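Side-chain contacts in hypothetical protein SA2161 (Staphylococcus aureus, PDB 1Y7R), which is of unknown function but is probably an acetyltransferase of the GNAT family, which transfers acetyl groups from acetyl-CoA: residues 95-98 against 99-102; 29-32 against 33-37. The protein carries 4 engineered substitutions. All coordinates share one frame; numbering follows the deposited sequence.

Contact 1: 95-98 against 99-102; sequences VSVE and SVYV. Engineered in segment 99-102: V100 (natural residue Ala).
V97 and V100 meet through one methyl each: CG2 of V97 lies 3.6 Å from CG2 of V100, and the two side chains cross at about a right angle, so branch touches branch and neither valine lies along the other. With CG1 anti to the carbonyl carbon (chi1 -66°), V97 has its touching methyl, CG2, between its backbone N and carbonyl carbon. V100 is an engineered residue, alanine in the natural protein, and the methyl contact belongs to the deposited variant. The approach of S96 OG to V100 is too close in the model and therefore doubtful.

The two valines are the ends of a type II beta turn. It links the end of helix 80-95 to strand 101-107 of the GNAT fold's sheet and is closed by the bond from V100 N to V97 O, 3.0 Å long and nearly straight at 165°. S99 holds the third position of the turn with a positive phi of 89°, the conformation that a type II turn needs there and that glycine adopts most easily. Its hydroxyl turns back to the preceding peptide: S99 OG donates to E98 O over 2.6 Å, in the carbonyl plane and on a lone pair. A short polar side chain suits that place, since it can reach the preceding carbonyl.

E98, at the second position, turns an extended side chain outward, as suits a charged residue on an exposed corner. The same corner is gripped by the second subunit, whose T27 bonds S99 OG through its backbone N and E98 O through its OG1, while K26 of that subunit bonds S99 O.

Contact 2: 29-32 against 33-37; sequences EAAE and KGLPN
With chi1 at -56°, K33 sets CG opposite its own carbonyl carbon and swings the start of its chain back along the helix, where K33 CG comes 3.1 Å from E29 O. L35 has its CG on the corresponding side (chi1 -78°), and L35 CG lies 3.3 Å from A31 O. Each side chain thus lies against the carbonyl oxygen four residues earlier, the one that also accepts its backbone N-H.

Those backbone contacts are the i to i+4 bonds of an alpha helix. K33 N reaches E29 O at 162°, and L35 N binds A31 O over 2.9 Å. G34 N bonds A30 O at 2.8 Å and makes a weak second bond to A31 O, so A31 O receives two donors. G34 has no side chain, which suits a place where a beta carbon would press on A30 O.

Beyond CG the lysine chain bends at chi3 and chi4. K33 NZ remains 6.3 Å from E29 OE2, a separation at which the opposite charges could attract only loosely. On another side of the helix the contact is apolar, A31 CB meeting L35 CD1 at 4.2 Å; a small alanine and a branched leucine suit a buried face. P36 has no N-H for a further bond of the helical kind, and its ring carbon P36 CD rests 3.5 Å from E32 O.

A31 and L35 pack on Y14 of helix 11-20, A31 also touches C15, and E32 leans on C11, so one side of helix 28-34 faces that neighbouring helix. E29 and A30 meet V97 and S99 of the second subunit, in the turn that leads into its strand 101-107.

Within one chain the two contacts stand apart, their centres 26 Å from each other and their nearest atoms about 13 Å. Across the dimer they are partners: helix 28-34 of one subunit packs on the turn at 95-102 of the other, and K33 NZ of contact 2 bonds V95 O of contact 1 in the second subunit. The lysine amine, which makes no contact with the E29 carboxylate, thus has a carbonyl partner near the end of helix 80-95 of the neighbouring chain. Y101 and V102 of each subunit pair antiparallel with a strand of the other, so contact 1 adjoins the place where the sheet crosses the interface.

Contact 1: 95-98 against 99-102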
ATOM      1  N   VAL A  95      -9.372  10.773  -8.208  1.00 12.01           N
ATOM      2  CA  VAL A  95      -8.959   9.559  -8.952  1.00 12.08           C
ATOM      3  C   VAL A  95      -9.776   8.290  -8.619  1.00 11.93           C
ATOM      4  O   VAL A  95      -9.834   7.339  -9.410  1.00 12.28           O
ATOM      5  CB  VAL A  95      -7.432   9.298  -8.820  1.00 12.01           C
ATOM      6  CG1 VAL A  95      -6.636  10.524  -9.270  1.00 13.79           C
ATOM      7  CG2 VAL A  95      -7.050   8.918  -7.389  1.00 13.11           C
ATOM      8  N   SER A  96     -10.419   8.286  -7.458  1.00 11.36           N
ATOM      9  CA  SER A  96     -11.164   7.123  -6.971  1.00 12.26           C
ATOM     10  C   SER A  96     -12.501   6.936  -7.711  1.00 10.40           C
ATOM     11  O   SER A  96     -13.086   7.890  -8.180  1.00 10.60           O
ATOM     12  CB  SER A  96     -11.415   7.300  -5.486  1.00 12.15           C
ATOM     13  OG  SER A  96     -11.375   6.062  -4.833  1.00 20.84           O
ATOM     14  N   VAL A  97     -12.948   5.688  -7.821  1.00  8.40           N
ATOM     15  CA  VAL A  97     -14.254   5.341  -8.369  1.00  7.79           C
ATOM     16  C   VAL A  97     -14.959   4.369  -7.402  1.00  7.68           C
ATOM     17  O   VAL A  97     -14.352   3.880  -6.435  1.00  7.19           O
ATOM     18  CB  VAL A  97     -14.159   4.704  -9.765  1.00  8.07           C
ATOM     19  CG1 VAL A  97     -13.636   5.715 -10.770  1.00  8.95           C
ATOM     20  CG2 VAL A  97     -13.284   3.445  -9.769  1.00  8.63           C
ATOM     21  N   GLU A  98     -16.235   4.064  -7.660  1.00  8.25           N
ATOM     22  CA  GLU A  98     -16.907   3.009  -6.895  1.00 10.19           C
ATOM     23  C   GLU A  98     -16.001   1.779  -6.858  1.00  8.81           C
ATOM     24  O   GLU A  98     -15.483   1.357  -7.914  1.00  8.27           O
ATOM     25  CB  GLU A  98     -18.260   2.631  -7.530  1.00 10.45           C
ATOM     26  CG  GLU A  98     -18.851   1.255  -7.072  1.00 16.71           C
ATOM     27  CD  GLU A  98     -19.974   0.737  -7.981  1.00 16.13           C
ATOM     28  OE1 GLU A  98     -20.317   1.386  -9.008  1.00 25.41           O
ATOM     29  OE2 GLU A  98     -20.518  -0.342  -7.675  1.00 23.76           O
ATOM     30  N   SER A  99     -15.802   1.256  -5.633  1.00  6.91           N
ATOM     31  CA  SER A  99     -15.012   0.029  -5.317  1.00  7.07           C
ATOM     32  C   SER A  99     -13.522   0.271  -5.063  1.00  6.63           C
ATOM     33  O   SER A  99     -12.815  -0.634  -4.661  1.00  7.81           O
ATOM     34  CB  SER A  99     -15.194  -1.146  -6.297  1.00  6.99           C
ATOM     35  OG  SER A  99     -14.406  -0.970  -7.484  1.00  6.84           O
ATOM     36  N   VAL A 100     -13.035   1.480  -5.293  1.00  5.72           N
ATOM     37  CA  VAL A 100     -11.636   1.773  -4.933  1.00  4.69           C
ATOM     38  C   VAL A 100     -11.458   1.566  -3.433  1.00  4.66           C
ATOM     39  O   VAL A 100     -12.276   2.019  -2.656  1.00  5.54           O
ATOM     40  CB  VAL A 100     -11.265   3.224  -5.309  1.00  3.79           C
ATOM     41  CG1 VAL A 100      -9.865   3.607  -4.797  1.00  5.76           C
ATOM     42  CG2 VAL A 100     -11.327   3.398  -6.787  1.00  2.00           C
ATOM     43  N   TYR A 101     -10.345   0.938  -3.068  1.00  4.46           N
ATOM     44  CA  TYR A 101      -9.990   0.638  -1.683  1.00  5.77           C
ATOM     45  C   TYR A 101      -8.796   1.484  -1.283  1.00  6.05           C
ATOM     46  O   TYR A 101      -7.807   1.564  -2.040  1.00  7.20           O
ATOM     47  CB  TYR A 101      -9.569  -0.806  -1.616  1.00  6.79           C
ATOM     48  CG  TYR A 101      -9.174  -1.331  -0.260  1.00  7.37           C
ATOM     49  CD1 TYR A 101     -10.139  -1.809   0.636  1.00  8.21           C
ATOM     50  CD2 TYR A 101      -7.823  -1.417   0.097  1.00  9.27           C
ATOM     51  CE1 TYR A 101      -9.764  -2.336   1.875  1.00  6.82           C
ATOM     52  CE2 TYR A 101      -7.433  -1.930   1.337  1.00  7.62           C
ATOM     53  CZ  TYR A 101      -8.426  -2.388   2.219  1.00  9.07           C
ATOM     54  OH  TYR A 101      -8.057  -2.913   3.433  1.00 10.49           O
ATOM     55  N   VAL A 102      -8.852   2.107  -0.105  1.00  5.97           N
ATOM     56  CA  VAL A 102      -7.661   2.831   0.359  1.00  6.59           C
ATOM     57  C   VAL A 102      -7.356   2.345   1.761  1.00  5.93           C
ATOM     58  O   VAL A 102      -8.269   2.190   2.586  1.00  4.88           O
ATOM     59  CB  VAL A 102      -7.908   4.349   0.411  1.00  6.74           C
ATOM     60  CG1 VAL A 102      -6.620   5.098   0.844  1.00  6.48           C
ATOM     61  CG2 VAL A 102      -8.459   4.896  -0.941  1.00  6.68           C
TER

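Contact 2: 29-32 against 33-37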
ATOM      1  N   GLU A  29      19.704   6.093   0.859  1.00 11.22           N
ATOM      2  CA  GLU A  29      19.569   5.259  -0.326  1.00 12.70           C
ATOM      3  C   GLU A  29      18.101   4.906  -0.597  1.00 11.58           C
ATOM      4  O   GLU A  29      17.632   4.958  -1.756  1.00 10.92           O
ATOM      5  CB  GLU A  29      20.391   3.975  -0.238  1.00 12.36           C
ATOM      6  CG  GLU A  29      20.437   3.171  -1.563  1.00 15.60           C
ATOM      7  CD  GLU A  29      20.851   1.695  -1.415  1.00 17.42           C
ATOM      8  OE1 GLU A  29      20.841   1.148  -0.282  1.00 24.45           O
ATOM      9  OE2 GLU A  29      21.181   1.063  -2.453  1.00 23.08           O
ATOM     10  N   ALA A  30      17.363   4.518   0.449  1.00  9.85           N
ATOM     11  CA  ALA A  30      15.959   4.156   0.201  1.00  9.17           C
ATOM     12  C   ALA A  30      15.175   5.390  -0.238  1.00  9.06           C
ATOM     13  O   ALA A  30      14.336   5.313  -1.156  1.00  9.52           O
ATOM     14  CB  ALA A  30      15.297   3.505   1.439  1.00  9.12           C
ATOM     15  N   ALA A  31      15.444   6.518   0.425  1.00  9.04           N
ATOM     16  CA  ALA A  31      14.763   7.766   0.113  1.00  8.55           C
ATOM     17  C   ALA A  31      15.022   8.198  -1.336  1.00  9.06           C
ATOM     18  O   ALA A  31      14.108   8.612  -2.053  1.00  8.48           O
ATOM     19  CB  ALA A  31      15.182   8.834   1.110  1.00  8.88           C
ATOM     20  N   GLU A  32      16.267   8.073  -1.776  1.00  8.43           N
ATOM     21  CA  GLU A  32      16.652   8.448  -3.135  1.00  9.63           C
ATOM     22  C   GLU A  32      15.863   7.621  -4.136  1.00  9.50           C
ATOM     23  O   GLU A  32      15.339   8.151  -5.115  1.00  9.93           O
ATOM     24  CB  GLU A  32      18.132   8.180  -3.350  1.00 11.54           C
ATOM     25  CG  GLU A  32      19.060   9.227  -2.777  1.00 16.61           C
ATOM     26  CD  GLU A  32      20.511   8.987  -3.150  1.00 24.11           C
ATOM     27  OE1 GLU A  32      20.946   7.810  -3.215  1.00 27.94           O
ATOM     28  OE2 GLU A  32      21.235   9.983  -3.372  1.00 29.18           O
ATOM     29  N   LYS A  33      15.782   6.318  -3.890  1.00  8.77           N
ATOM     30  CA  LYS A  33      15.065   5.439  -4.782  1.00 10.04           C
ATOM     31  C   LYS A  33      13.543   5.630  -4.728  1.00  9.92           C
ATOM     32  O   LYS A  33      12.884   5.433  -5.746  1.00 11.17           O
ATOM     33  CB  LYS A  33      15.386   4.000  -4.435  1.00 10.40           C
ATOM     34  CG  LYS A  33      16.865   3.653  -4.449  1.00 13.81           C
ATOM     35  CD  LYS A  33      17.077   2.222  -4.031  1.00 18.01           C
ATOM     36  CE  LYS A  33      16.153   1.301  -4.798  1.00 23.21           C
ATOM     37  NZ  LYS A  33      16.161   1.624  -6.258  1.00 27.44           N
ATOM     38  N   GLY A  34      13.004   6.013  -3.568  1.00  8.23           N
ATOM     39  CA  GLY A  34      11.542   6.002  -3.330  1.00  7.96           C
ATOM     40  C   GLY A  34      10.839   7.325  -3.585  1.00  6.92           C
ATOM     41  O   GLY A  34       9.699   7.363  -4.075  1.00  7.38           O
ATOM     42  N   LEU A  35      11.505   8.433  -3.276  1.00  7.65           N
ATOM     43  CA  LEU A  35      10.803   9.732  -3.266  1.00  7.32           C
ATOM     44  C   LEU A  35      10.131  10.152  -4.589  1.00  8.20           C
ATOM     45  O   LEU A  35       9.055  10.745  -4.539  1.00  8.07           O
ATOM     46  CB  LEU A  35      11.720  10.853  -2.763  1.00  6.70           C
ATOM     47  CG  LEU A  35      11.912  10.903  -1.242  1.00  8.36           C
ATOM     48  CD1 LEU A  35      13.063  11.824  -0.906  1.00  8.14           C
ATOM     49  CD2 LEU A  35      10.626  11.351  -0.554  1.00  8.78           C
ATOM     50  N   PRO A  36      10.780   9.912  -5.749  1.00  8.14           N
ATOM     51  CA  PRO A  36      10.138  10.316  -7.007  1.00  8.58           C
ATOM     52  C   PRO A  36       8.891   9.549  -7.425  1.00  8.46           C
ATOM     53  O   PRO A  36       8.195   9.970  -8.366  1.00  8.70           O
ATOM     54  CB  PRO A  36      11.245  10.058  -8.053  1.00  9.03           C
ATOM     55  CG  PRO A  36      12.509  10.066  -7.298  1.00 10.87           C
ATOM     56  CD  PRO A  36      12.140   9.383  -6.007  1.00  8.71           C
ATOM     57  N   ASN A  37       8.607   8.447  -6.730  1.00  7.20           N
ATOM     58  CA  ASN A  37       7.710   7.418  -7.226  1.00  7.99           C
ATOM     59  C   ASN A  37       6.401   7.265  -6.467  1.00  8.70           C
ATOM     60  O   ASN A  37       5.671   6.297  -6.683  1.00 10.61           O
ATOM     61  CB  ASN A  37       8.452   6.068  -7.272  1.00  7.79           C
ATOM     62  CG  ASN A  37       9.669   6.101  -8.186  1.00  9.74           C
ATOM     63  OD1 ASN A  37      10.786   5.703  -7.798  1.00 14.22           O
ATOM     64  ND2 ASN A  37       9.476   6.613  -9.382  1.00  8.84           N
TER